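Local coordinates for protein putative thiol-disulfide isomerase or thioredoxin (Salmonella enterica subsp. enterica serovar Typhimurium, PDB 3L9V) that probably catalyses thiol-disulfide exchange, as a DsbA-like oxidoreductase of the thioredoxin fold that oxidises or rearranges cysteines in other proteins, at residues A[63-67]-A[97-103]; A[69-73]-A[121-127]; A[82-87]-A[106-111]. All blocks are in the same frame, centred on the assembly; numbering follows the deposited sequence.

Interaction 1. Residues A[63-67]-A[97-103]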
loop_
_atom_site.group_PDB
_atom_site.type_symbol
_atom_site.label_atom_id
_atom_site.label_comp_id
_atom_site.label_asym_id
_atom_site.label_seq_id
_atom_site.Cartn_x
_atom_site.Cartn_y
_atom_site.Cartn_z
ATOM N N LEU A 63 3.366 -2.436 -15.593
ATOM C CA LEU A 63 1.950 -2.150 -15.370
ATOM C C LEU A 63 1.739 -1.109 -14.266
ATOM O O LEU A 63 0.628 -0.953 -13.753
ATOM C CB LEU A 63 1.175 -3.445 -15.073
ATOM C CG LEU A 63 1.122 -4.475 -16.229
ATOM C CD1 LEU A 63 0.608 -5.837 -15.784
ATOM C CD2 LEU A 63 0.296 -3.968 -17.406
ATOM N N GLY A 64 2.806 -0.401 -13.907
ATOM C CA GLY A 64 2.760 0.526 -12.778
ATOM C C GLY A 64 1.487 1.356 -12.708
ATOM O O GLY A 64 0.824 1.437 -11.680
ATOM N N HIS A 65 1.135 1.979 -13.816
ATOM C CA HIS A 65 0.038 2.932 -13.792
ATOM C C HIS A 65 -1.295 2.235 -13.788
ATOM O O HIS A 65 -2.256 2.749 -13.225
ATOM C CB HIS A 65 0.127 3.891 -14.980
ATOM C CG HIS A 65 1.227 4.895 -14.859
ATOM N ND1 HIS A 65 1.048 6.119 -14.248
ATOM C CD2 HIS A 65 2.519 4.859 -15.265
ATOM C CE1 HIS A 65 2.178 6.799 -14.299
ATOM N NE2 HIS A 65 3.087 6.057 -14.914
ATOM N N GLU A 66 -1.350 1.066 -14.427
ATOM C CA GLU A 66 -2.586 0.287 -14.496
ATOM C C GLU A 66 -2.955 -0.284 -13.124
ATOM O O GLU A 66 -4.124 -0.304 -12.734
ATOM C CB GLU A 66 -2.436 -0.863 -15.508
ATOM C CG GLU A 66 -2.479 -0.434 -16.963
ATOM C CD GLU A 66 -1.096 -0.109 -17.543
ATOM O OE1 GLU A 66 -0.107 0.038 -16.778
ATOM O OE2 GLU A 66 -1.008 0.018 -18.777
ATOM N N LEU A 67 -1.951 -0.773 -12.401
ATOM C CA LEU A 67 -2.157 -1.236 -11.038
ATOM C C LEU A 67 -2.628 -0.081 -10.125
ATOM O O LEU A 67 -3.569 -0.242 -9.378
ATOM C CB LEU A 67 -0.881 -1.905 -10.517
ATOM C CG LEU A 67 -0.647 -3.252 -11.262
ATOM C CD1 LEU A 67 0.740 -3.759 -11.008
ATOM C CD2 LEU A 67 -1.676 -4.294 -10.813
ATOM N N LEU A 97 0.952 -11.614 -14.241
ATOM C CA LEU A 97 0.523 -10.231 -14.367
ATOM C C LEU A 97 1.396 -9.546 -15.388
ATOM O O LEU A 97 2.344 -8.855 -15.014
ATOM C CB LEU A 97 0.707 -9.477 -13.057
ATOM C CG LEU A 97 -0.406 -9.292 -12.041
ATOM C CD1 LEU A 97 0.125 -8.342 -10.982
ATOM C CD2 LEU A 97 -1.699 -8.745 -12.661
ATOM N N HIS A 98 1.082 -9.711 -16.670
ATOM C CA HIS A 98 1.927 -9.163 -17.727
ATOM C C HIS A 98 1.275 -8.036 -18.511
ATOM O O HIS A 98 1.966 -7.160 -19.017
ATOM C CB HIS A 98 2.322 -10.244 -18.735
ATOM C CG HIS A 98 2.651 -11.566 -18.119
ATOM N ND1 HIS A 98 3.714 -11.749 -17.265
ATOM C CD2 HIS A 98 2.070 -12.783 -18.263
ATOM C CE1 HIS A 98 3.770 -13.016 -16.895
ATOM N NE2 HIS A 98 2.782 -13.665 -17.489
ATOM N N SER A 99 -0.046 -8.072 -18.636
ATOM C CA SER A 99 -0.745 -7.141 -19.515
ATOM C C SER A 99 -1.920 -6.457 -18.826
ATOM O O SER A 99 -2.361 -6.880 -17.775
ATOM C CB SER A 99 -1.274 -7.889 -20.733
ATOM O OG SER A 99 -2.480 -8.523 -20.391
ATOM N N PRO A 100 -2.411 -5.371 -19.416
ATOM C CA PRO A 100 -3.562 -4.687 -18.839
ATOM C C PRO A 100 -4.754 -5.611 -18.710
ATOM O O PRO A 100 -5.456 -5.486 -17.721
ATOM C CB PRO A 100 -3.833 -3.564 -19.830
ATOM C CG PRO A 100 -2.498 -3.267 -20.408
ATOM C CD PRO A 100 -1.744 -4.567 -20.452
ATOM N N ASP A 101 -4.964 -6.535 -19.649
ATOM C CA ASP A 101 -6.066 -7.495 -19.517
ATOM C C ASP A 101 -5.898 -8.388 -18.281
ATOM O O ASP A 101 -6.873 -8.792 -17.648
ATOM C CB ASP A 101 -6.194 -8.396 -20.764
ATOM C CG ASP A 101 -6.623 -7.638 -22.024
ATOM O OD1 ASP A 101 -6.718 -8.279 -23.096
ATOM O OD2 ASP A 101 -6.871 -6.419 -21.955
ATOM N N ASP A 102 -4.660 -8.740 -17.956
ATOM C CA ASP A 102 -4.421 -9.518 -16.753
ATOM C C ASP A 102 -4.949 -8.750 -15.533
ATOM O O ASP A 102 -5.599 -9.328 -14.668
ATOM C CB ASP A 102 -2.922 -9.770 -16.573
ATOM C CG ASP A 102 -2.391 -10.868 -17.479
ATOM O OD1 ASP A 102 -3.124 -11.842 -17.736
ATOM O OD2 ASP A 102 -1.223 -10.767 -17.905
ATOM N N VAL A 103 -4.631 -7.453 -15.463
ATOM C CA VAL A 103 -5.026 -6.619 -14.310
ATOM C C VAL A 103 -6.536 -6.685 -14.095
ATOM O O VAL A 103 -6.997 -6.981 -13.002
ATOM C CB VAL A 103 -4.600 -5.152 -14.501
ATOM C CG1 VAL A 103 -5.178 -4.257 -13.399
ATOM C CG2 VAL A 103 -3.086 -5.070 -14.522
#

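Interaction 2. Residues A[69-73]-A[121-127]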
loop_
_atom_site.group_PDB
_atom_site.type_symbol
_atom_site.label_atom_id
_atom_site.label_comp_id
_atom_site.label_asym_id
_atom_site.label_seq_id
_atom_site.Cartn_x
_atom_site.Cartn_y
_atom_site.Cartn_z
ATOM N N ARG A 69 -4.325 2.526 -10.872
ATOM C CA ARG A 69 -5.722 2.816 -11.208
ATOM C C ARG A 69 -6.596 1.691 -10.706
ATOM O O ARG A 69 -7.671 1.937 -10.191
ATOM C CB ARG A 69 -5.893 3.023 -12.723
ATOM C CG ARG A 69 -7.351 3.344 -13.200
ATOM C CD ARG A 69 -7.349 3.880 -14.642
ATOM N NE ARG A 69 -6.879 5.255 -14.703
ATOM C CZ ARG A 69 -7.651 6.318 -14.482
ATOM N NH1 ARG A 69 -8.941 6.159 -14.219
ATOM N NH2 ARG A 69 -7.135 7.540 -14.531
ATOM N N ALA A 70 -6.119 0.451 -10.827
ATOM C CA ALA A 70 -6.864 -0.694 -10.327
ATOM C C ALA A 70 -7.028 -0.582 -8.814
ATOM O O ALA A 70 -8.115 -0.830 -8.276
ATOM C CB ALA A 70 -6.163 -2.000 -10.704
ATOM N N TRP A 71 -5.950 -0.170 -8.136
ATOM C CA TRP A 71 -6.006 0.062 -6.695
ATOM C C TRP A 71 -6.946 1.226 -6.325
ATOM O O TRP A 71 -7.653 1.178 -5.333
ATOM C CB TRP A 71 -4.594 0.362 -6.171
ATOM C CG TRP A 71 -4.527 0.394 -4.688
ATOM C CD1 TRP A 71 -4.356 1.507 -3.894
ATOM C CD2 TRP A 71 -4.618 -0.730 -3.795
ATOM N NE1 TRP A 71 -4.360 1.135 -2.563
ATOM C CE2 TRP A 71 -4.501 -0.227 -2.476
ATOM C CE3 TRP A 71 -4.805 -2.109 -3.982
ATOM C CZ2 TRP A 71 -4.540 -1.059 -1.347
ATOM C CZ3 TRP A 71 -4.857 -2.932 -2.872
ATOM C CH2 TRP A 71 -4.719 -2.406 -1.562
ATOM N N ALA A 72 -6.888 2.290 -7.105
ATOM C CA ALA A 72 -7.821 3.402 -6.930
ATOM C C ALA A 72 -9.258 2.851 -6.970
ATOM O O ALA A 72 -10.118 3.254 -6.194
ATOM C CB ALA A 72 -7.584 4.443 -8.034
ATOM N N LEU A 73 -9.504 1.885 -7.852
ATOM C CA LEU A 73 -10.854 1.333 -7.991
ATOM C C LEU A 73 -11.204 0.525 -6.751
ATOM O O LEU A 73 -12.273 0.704 -6.150
ATOM C CB LEU A 73 -10.984 0.486 -9.282
ATOM C CG LEU A 73 -12.368 -0.132 -9.462
ATOM C CD1 LEU A 73 -13.460 0.956 -9.547
ATOM C CD2 LEU A 73 -12.366 -1.031 -10.710
ATOM N N SER A 121 -16.279 1.524 -14.689
ATOM C CA SER A 121 -15.874 2.032 -13.401
ATOM C C SER A 121 -14.419 2.452 -13.390
ATOM O O SER A 121 -14.079 3.454 -12.780
ATOM C CB SER A 121 -16.122 0.993 -12.323
ATOM O OG SER A 121 -17.490 0.889 -12.050
ATOM N N ILE A 122 -13.570 1.675 -14.058
ATOM C CA ILE A 122 -12.118 1.877 -14.010
ATOM C C ILE A 122 -11.753 3.293 -14.446
ATOM O O ILE A 122 -10.700 3.828 -14.077
ATOM C CB ILE A 122 -11.369 0.839 -14.895
ATOM C CG1 ILE A 122 -9.884 0.726 -14.499
ATOM C CG2 ILE A 122 -11.568 1.144 -16.381
ATOM C CD1 ILE A 122 -9.682 0.092 -13.094
ATOM N N LYS A 123 -12.636 3.904 -15.230
ATOM C CA LYS A 123 -12.379 5.242 -15.766
ATOM C C LYS A 123 -13.379 6.288 -15.250
ATOM O O LYS A 123 -13.464 7.398 -15.782
ATOM C CB LYS A 123 -12.376 5.217 -17.298
ATOM C CG LYS A 123 -13.667 4.700 -17.943
ATOM C CD LYS A 123 -13.667 5.008 -19.439
ATOM C CE LYS A 123 -15.053 4.887 -20.061
ATOM N NZ LYS A 123 -15.448 3.468 -20.232
ATOM N N SER A 124 -14.127 5.917 -14.213
ATOM C CA SER A 124 -15.084 6.808 -13.560
ATOM C C SER A 124 -14.394 8.021 -12.933
ATOM O O SER A 124 -13.238 7.940 -12.536
ATOM C CB SER A 124 -15.816 6.048 -12.451
ATOM O OG SER A 124 -14.884 5.615 -11.470
ATOM N N PRO A 125 -15.114 9.147 -12.830
ATOM C CA PRO A 125 -14.575 10.318 -12.128
ATOM C C PRO A 125 -14.031 9.975 -10.739
ATOM O O PRO A 125 -12.953 10.451 -10.373
ATOM C CB PRO A 125 -15.784 11.250 -12.019
ATOM C CG PRO A 125 -16.597 10.929 -13.237
ATOM C CD PRO A 125 -16.399 9.439 -13.497
ATOM N N ALA A 126 -14.763 9.169 -9.977
ATOM C CA ALA A 126 -14.330 8.811 -8.630
ATOM C C ALA A 126 -12.985 8.058 -8.616
ATOM O O ALA A 126 -12.172 8.242 -7.711
ATOM C CB ALA A 126 -15.398 8.010 -7.919
ATOM N N VAL A 127 -12.758 7.216 -9.620
ATOM C CA VAL A 127 -11.488 6.505 -9.737
ATOM C C VAL A 127 -10.430 7.459 -10.242
ATOM O O VAL A 127 -9.288 7.416 -9.787
ATOM C CB VAL A 127 -11.592 5.275 -10.659
ATOM C CG1 VAL A 127 -10.235 4.577 -10.802
ATOM C CG2 VAL A 127 -12.557 4.340 -10.084
#

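Interaction 3. Residues A[82-87]-A[106-111]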
loop_
_atom_site.group_PDB
_atom_site.type_symbol
_atom_site.label_atom_id
_atom_site.label_comp_id
_atom_site.label_asym_id
_atom_site.label_seq_id
_atom_site.Cartn_x
_atom_site.Cartn_y
_atom_site.Cartn_z
ATOM N N VAL A 82 -9.382 -7.864 -0.468
ATOM C CA VAL A 82 -9.315 -8.953 -1.452
ATOM C C VAL A 82 -8.418 -8.604 -2.627
ATOM O O VAL A 82 -7.734 -9.463 -3.188
ATOM C CB VAL A 82 -10.719 -9.378 -1.970
ATOM C CG1 VAL A 82 -11.549 -9.904 -0.841
ATOM C CG2 VAL A 82 -11.432 -8.200 -2.650
ATOM N N ILE A 83 -8.417 -7.334 -3.015
ATOM C CA ILE A 83 -7.604 -6.928 -4.164
ATOM C C ILE A 83 -6.105 -7.067 -3.849
ATOM O O ILE A 83 -5.316 -7.461 -4.704
ATOM C CB ILE A 83 -7.948 -5.496 -4.609
ATOM C CG1 ILE A 83 -9.349 -5.486 -5.240
ATOM C CG2 ILE A 83 -6.945 -4.981 -5.604
ATOM C CD1 ILE A 83 -9.456 -6.493 -6.401
ATOM N N GLU A 84 -5.713 -6.769 -2.614
ATOM C CA GLU A 84 -4.289 -6.772 -2.273
ATOM C C GLU A 84 -3.744 -8.199 -2.347
ATOM O O GLU A 84 -2.711 -8.451 -2.952
ATOM C CB GLU A 84 -4.053 -6.167 -0.881
ATOM C CG GLU A 84 -2.581 -5.943 -0.580
ATOM C CD GLU A 84 -2.335 -5.231 0.758
ATOM O OE1 GLU A 84 -3.294 -4.965 1.513
ATOM O OE2 GLU A 84 -1.162 -4.942 1.052
ATOM N N LYS A 85 -4.473 -9.111 -1.724
ATOM C CA LYS A 85 -4.169 -10.525 -1.741
ATOM C C LYS A 85 -4.159 -11.042 -3.173
ATOM O O LYS A 85 -3.244 -11.761 -3.571
ATOM C CB LYS A 85 -5.208 -11.276 -0.908
ATOM C CG LYS A 85 -4.765 -12.668 -0.505
ATOM C CD LYS A 85 -5.616 -13.251 0.616
ATOM N NZ LYS A 85 -6.142 -15.398 1.828
ATOM N N ALA A 86 -5.156 -10.648 -3.962
ATOM C CA ALA A 86 -5.243 -11.130 -5.346
ATOM C C ALA A 86 -4.075 -10.696 -6.246
ATOM O O ALA A 86 -3.546 -11.509 -7.018
ATOM C CB ALA A 86 -6.577 -10.735 -5.978
ATOM N N PHE A 87 -3.670 -9.427 -6.159
ATOM C CA PHE A 87 -2.601 -8.934 -7.021
ATOM C C PHE A 87 -1.193 -9.405 -6.607
ATOM O O PHE A 87 -0.308 -9.550 -7.456
ATOM C CB PHE A 87 -2.659 -7.419 -7.164
ATOM C CG PHE A 87 -3.687 -6.942 -8.172
ATOM C CD1 PHE A 87 -3.643 -7.365 -9.484
ATOM C CD2 PHE A 87 -4.672 -6.053 -7.805
ATOM C CE1 PHE A 87 -4.577 -6.910 -10.411
ATOM C CE2 PHE A 87 -5.615 -5.611 -8.721
ATOM C CZ PHE A 87 -5.574 -6.042 -10.017
ATOM N N VAL A 106 -7.746 -10.297 -13.001
ATOM C CA VAL A 106 -7.547 -10.587 -11.583
ATOM C C VAL A 106 -8.511 -9.748 -10.710
ATOM O O VAL A 106 -8.975 -10.213 -9.673
ATOM C CB VAL A 106 -6.087 -10.305 -11.143
ATOM C CG1 VAL A 106 -5.981 -10.319 -9.624
ATOM C CG2 VAL A 106 -5.104 -11.305 -11.794
ATOM N N PHE A 107 -8.794 -8.508 -11.104
ATOM C CA PHE A 107 -9.661 -7.663 -10.274
ATOM C C PHE A 107 -11.069 -8.270 -10.266
ATOM O O PHE A 107 -11.685 -8.425 -9.210
ATOM C CB PHE A 107 -9.695 -6.229 -10.814
ATOM C CG PHE A 107 -10.364 -5.237 -9.892
ATOM C CD1 PHE A 107 -11.744 -5.224 -9.740
ATOM C CD2 PHE A 107 -9.612 -4.287 -9.219
ATOM C CE1 PHE A 107 -12.369 -4.298 -8.908
ATOM C CE2 PHE A 107 -10.214 -3.357 -8.382
ATOM C CZ PHE A 107 -11.598 -3.362 -8.213
HETATM N N MSE A 108 -11.556 -8.634 -11.451
HETATM C CA MSE A 108 -12.893 -9.240 -11.598
HETATM C C MSE A 108 -13.028 -10.546 -10.850
HETATM O O MSE A 108 -14.040 -10.806 -10.224
HETATM C CB MSE A 108 -13.207 -9.500 -13.076
HETATM C CG MSE A 108 -13.465 -8.239 -13.847
HETATM SE SE MSE A 108 -13.597 -8.661 -15.725
HETATM C CE MSE A 108 -14.948 -10.091 -15.512
ATOM N N SER A 109 -11.989 -11.370 -10.907
ATOM C CA SER A 109 -12.017 -12.648 -10.218
ATOM C C SER A 109 -12.046 -12.479 -8.701
ATOM O O SER A 109 -12.667 -13.253 -7.993
ATOM C CB SER A 109 -10.806 -13.490 -10.624
ATOM O OG SER A 109 -10.771 -14.695 -9.882
ATOM N N ALA A 110 -11.375 -11.461 -8.194
ATOM C CA ALA A 110 -11.291 -11.269 -6.749
ATOM C C ALA A 110 -12.578 -10.646 -6.214
ATOM O O ALA A 110 -12.988 -10.878 -5.066
ATOM C CB ALA A 110 -10.101 -10.379 -6.418
ATOM N N THR A 111 -13.220 -9.827 -7.028
ATOM C CA THR A 111 -14.370 -9.095 -6.509
ATOM C C THR A 111 -15.750 -9.556 -7.022
ATOM O O THR A 111 -16.770 -9.296 -6.382
ATOM C CB THR A 111 -14.205 -7.613 -6.772
ATOM O OG1 THR A 111 -14.219 -7.394 -8.189
ATOM C CG2 THR A 111 -12.850 -7.120 -6.151
#

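Interaction 1. Residues A[63-67]-A[97-103]
The carboxylate of Glu66 and the pyrrolidine ring of Pro100 meet at the solvent-facing margin of this contact, OE2 of Glu66 standing 4.0 Å from CG of Pro100 without a polar bond. The carboxylate of Asp102 is gripped by the turn leading into its own helix: the backbone N-H groups of His98 and Ser99 both reach OD2 on its anti side, from opposite faces of the plane and nearly 30° out of it. His98 N lies 2.8 Å from Asp102 OD2. The other oxygen, OD1, has a salt bridge with Arg105.

Leu63 presses its forked end against this braced turn. Leu63 CD1 touches the backbone, 3.6 Å from Leu97 O, while Leu63 CD2 lies 3.7 Å from Pro100 CD. With CG anti to the carbonyl carbon (chi1 -64°), the fork reaches across from the start of helix 64-77. Deeper in, Val103 CG2 is shared by two leucines, 4.0 Å from Leu63 CD1 and equally far from Leu67 CD2. The ring of Phe87 in helix 80-93 packs against Leu67, Leu97 and Val103.

Ser99 completes the reciprocal pattern, its OG accepting from Asp102 N at 3.3 Å. The pair is a capping box at the start of helix 100-111, here docked on the first turn of another helix in the helical insertion characteristic of DsbA-like thioredoxin folds.

Interaction 2. Residues A[69-73]-A[121-127]
Arg69 supplies the hydrogen bond of this contact, its NH1 lying 2.9 Å from the backbone oxygen of Ile122. The acceptor sits at the edge of the guanidinium, only 2° out of its plane, and the N-H meets it in the carbonyl plane at a fairly straight 159°. NH1 also bonds to Asn128 OD1, so one nitrogen joins the turn and the helix that follows it. CG of Arg69 lies anti to the backbone N and the extended first part of the chain passes obliquely over Ile122; the bend at chi3 (-75°) then turns the head to the carbonyl. Arg69 CG is 3.9 Å from Ile122 CG1.

The apolar contacts centre on Leu73. Its two methyls part: Leu73 CD1 packs 3.5 Å from Val127 CG2 and also meets CB of Ser121, whereas Leu73 CD2 lies 3.8 Å from Ile122 CD1, the two side chains crossing at about a right angle. The other Val127 methyl, CG1, rests against the helix between Arg69 O and Ala72 CB, 3.8 Å from the latter.

Polar bonds inside 121-127 set its shape. A type I turn runs from Ser121 to Ser124, and Ser121 O accepts from both N and OG of Ser124, the OG bond being 2.7 Å long. Ser124 OG in turn caps helix 125-140 by accepting from Val127 N.

Apolar side chains, with the methylenes of Arg69, provide most of the interface, while a single directional bond at its margin ties the arginine to a turn that Ser124 braces with its own hydrogen bonds.

Interaction 3. Residues A[82-87]-A[106-111]
Ile83 is the main projection of helix 82-87, and its CD1 drops into a hollow floored by the Phe107 ring and walled by Ala110 and Thr111. Ile83 CD1 sits over one face of the Phe107 ring in a CH-pi contact, 3.8 Å from its centroid and displaced toward the rim. Thr111 CG2 closes the hollow tightly, 3.5 Å from Ile83 CD1. Beside it the surface is shallow: Ala86 and Ala110 face each other with their CB atoms 3.6 Å apart, so two small residues bring the helices together at this point.

The segment axes approach to 9.2 Å and run at 129°, a steeply inclined crossing, far from both parallel and antiparallel, of neighbouring helices within the helical insertion of the DsbA-like fold. Helix 64-77 packs against both, with Trp71 and Ala74 against Ile83, and Leu73 and Met77 against Phe107.

At the other end the roles reverse, a bump of helix 106-111 meeting a ring of helix 82-87. With chi1 at 168°, Val106 CG1 points away from the backbone N and extends over one face of Phe87, 4.1 Å from the ring centroid, and also touches Ala86 CB at 3.7 Å. Beyond Ile83, Val82 CG2 adds a looser contact with Thr111 CG2. Thr111 OG1 donates to Phe107 O from above the carbonyl plane at 2.9 Å, and is also hydrogen-bonded to the backbone N of Ile113.

From the N terminus the chain lays down strands 5-7, 18-22 and 52-56, then enters the helical part with helix 64-77. Interaction 1 closes a loop of 29 residues, bringing the start of helix 100-111 back to the start of helix 64-77. Interaction 2 spans 47 residues and docks the entry to helix 125-140 further along that first helix. Interaction 3 is nested inside this longer loop, whereas interaction 1 crosses both others. Their cores are continuous: Val103 touches Ala70, the Phe107 ring meets the backbone oxygen of Ala70, and Trp71 packs against Glu84. Together they gather helices 64-77, 80-93, 100-111 and 125-140 before strand 148-151 rejoins the sheet.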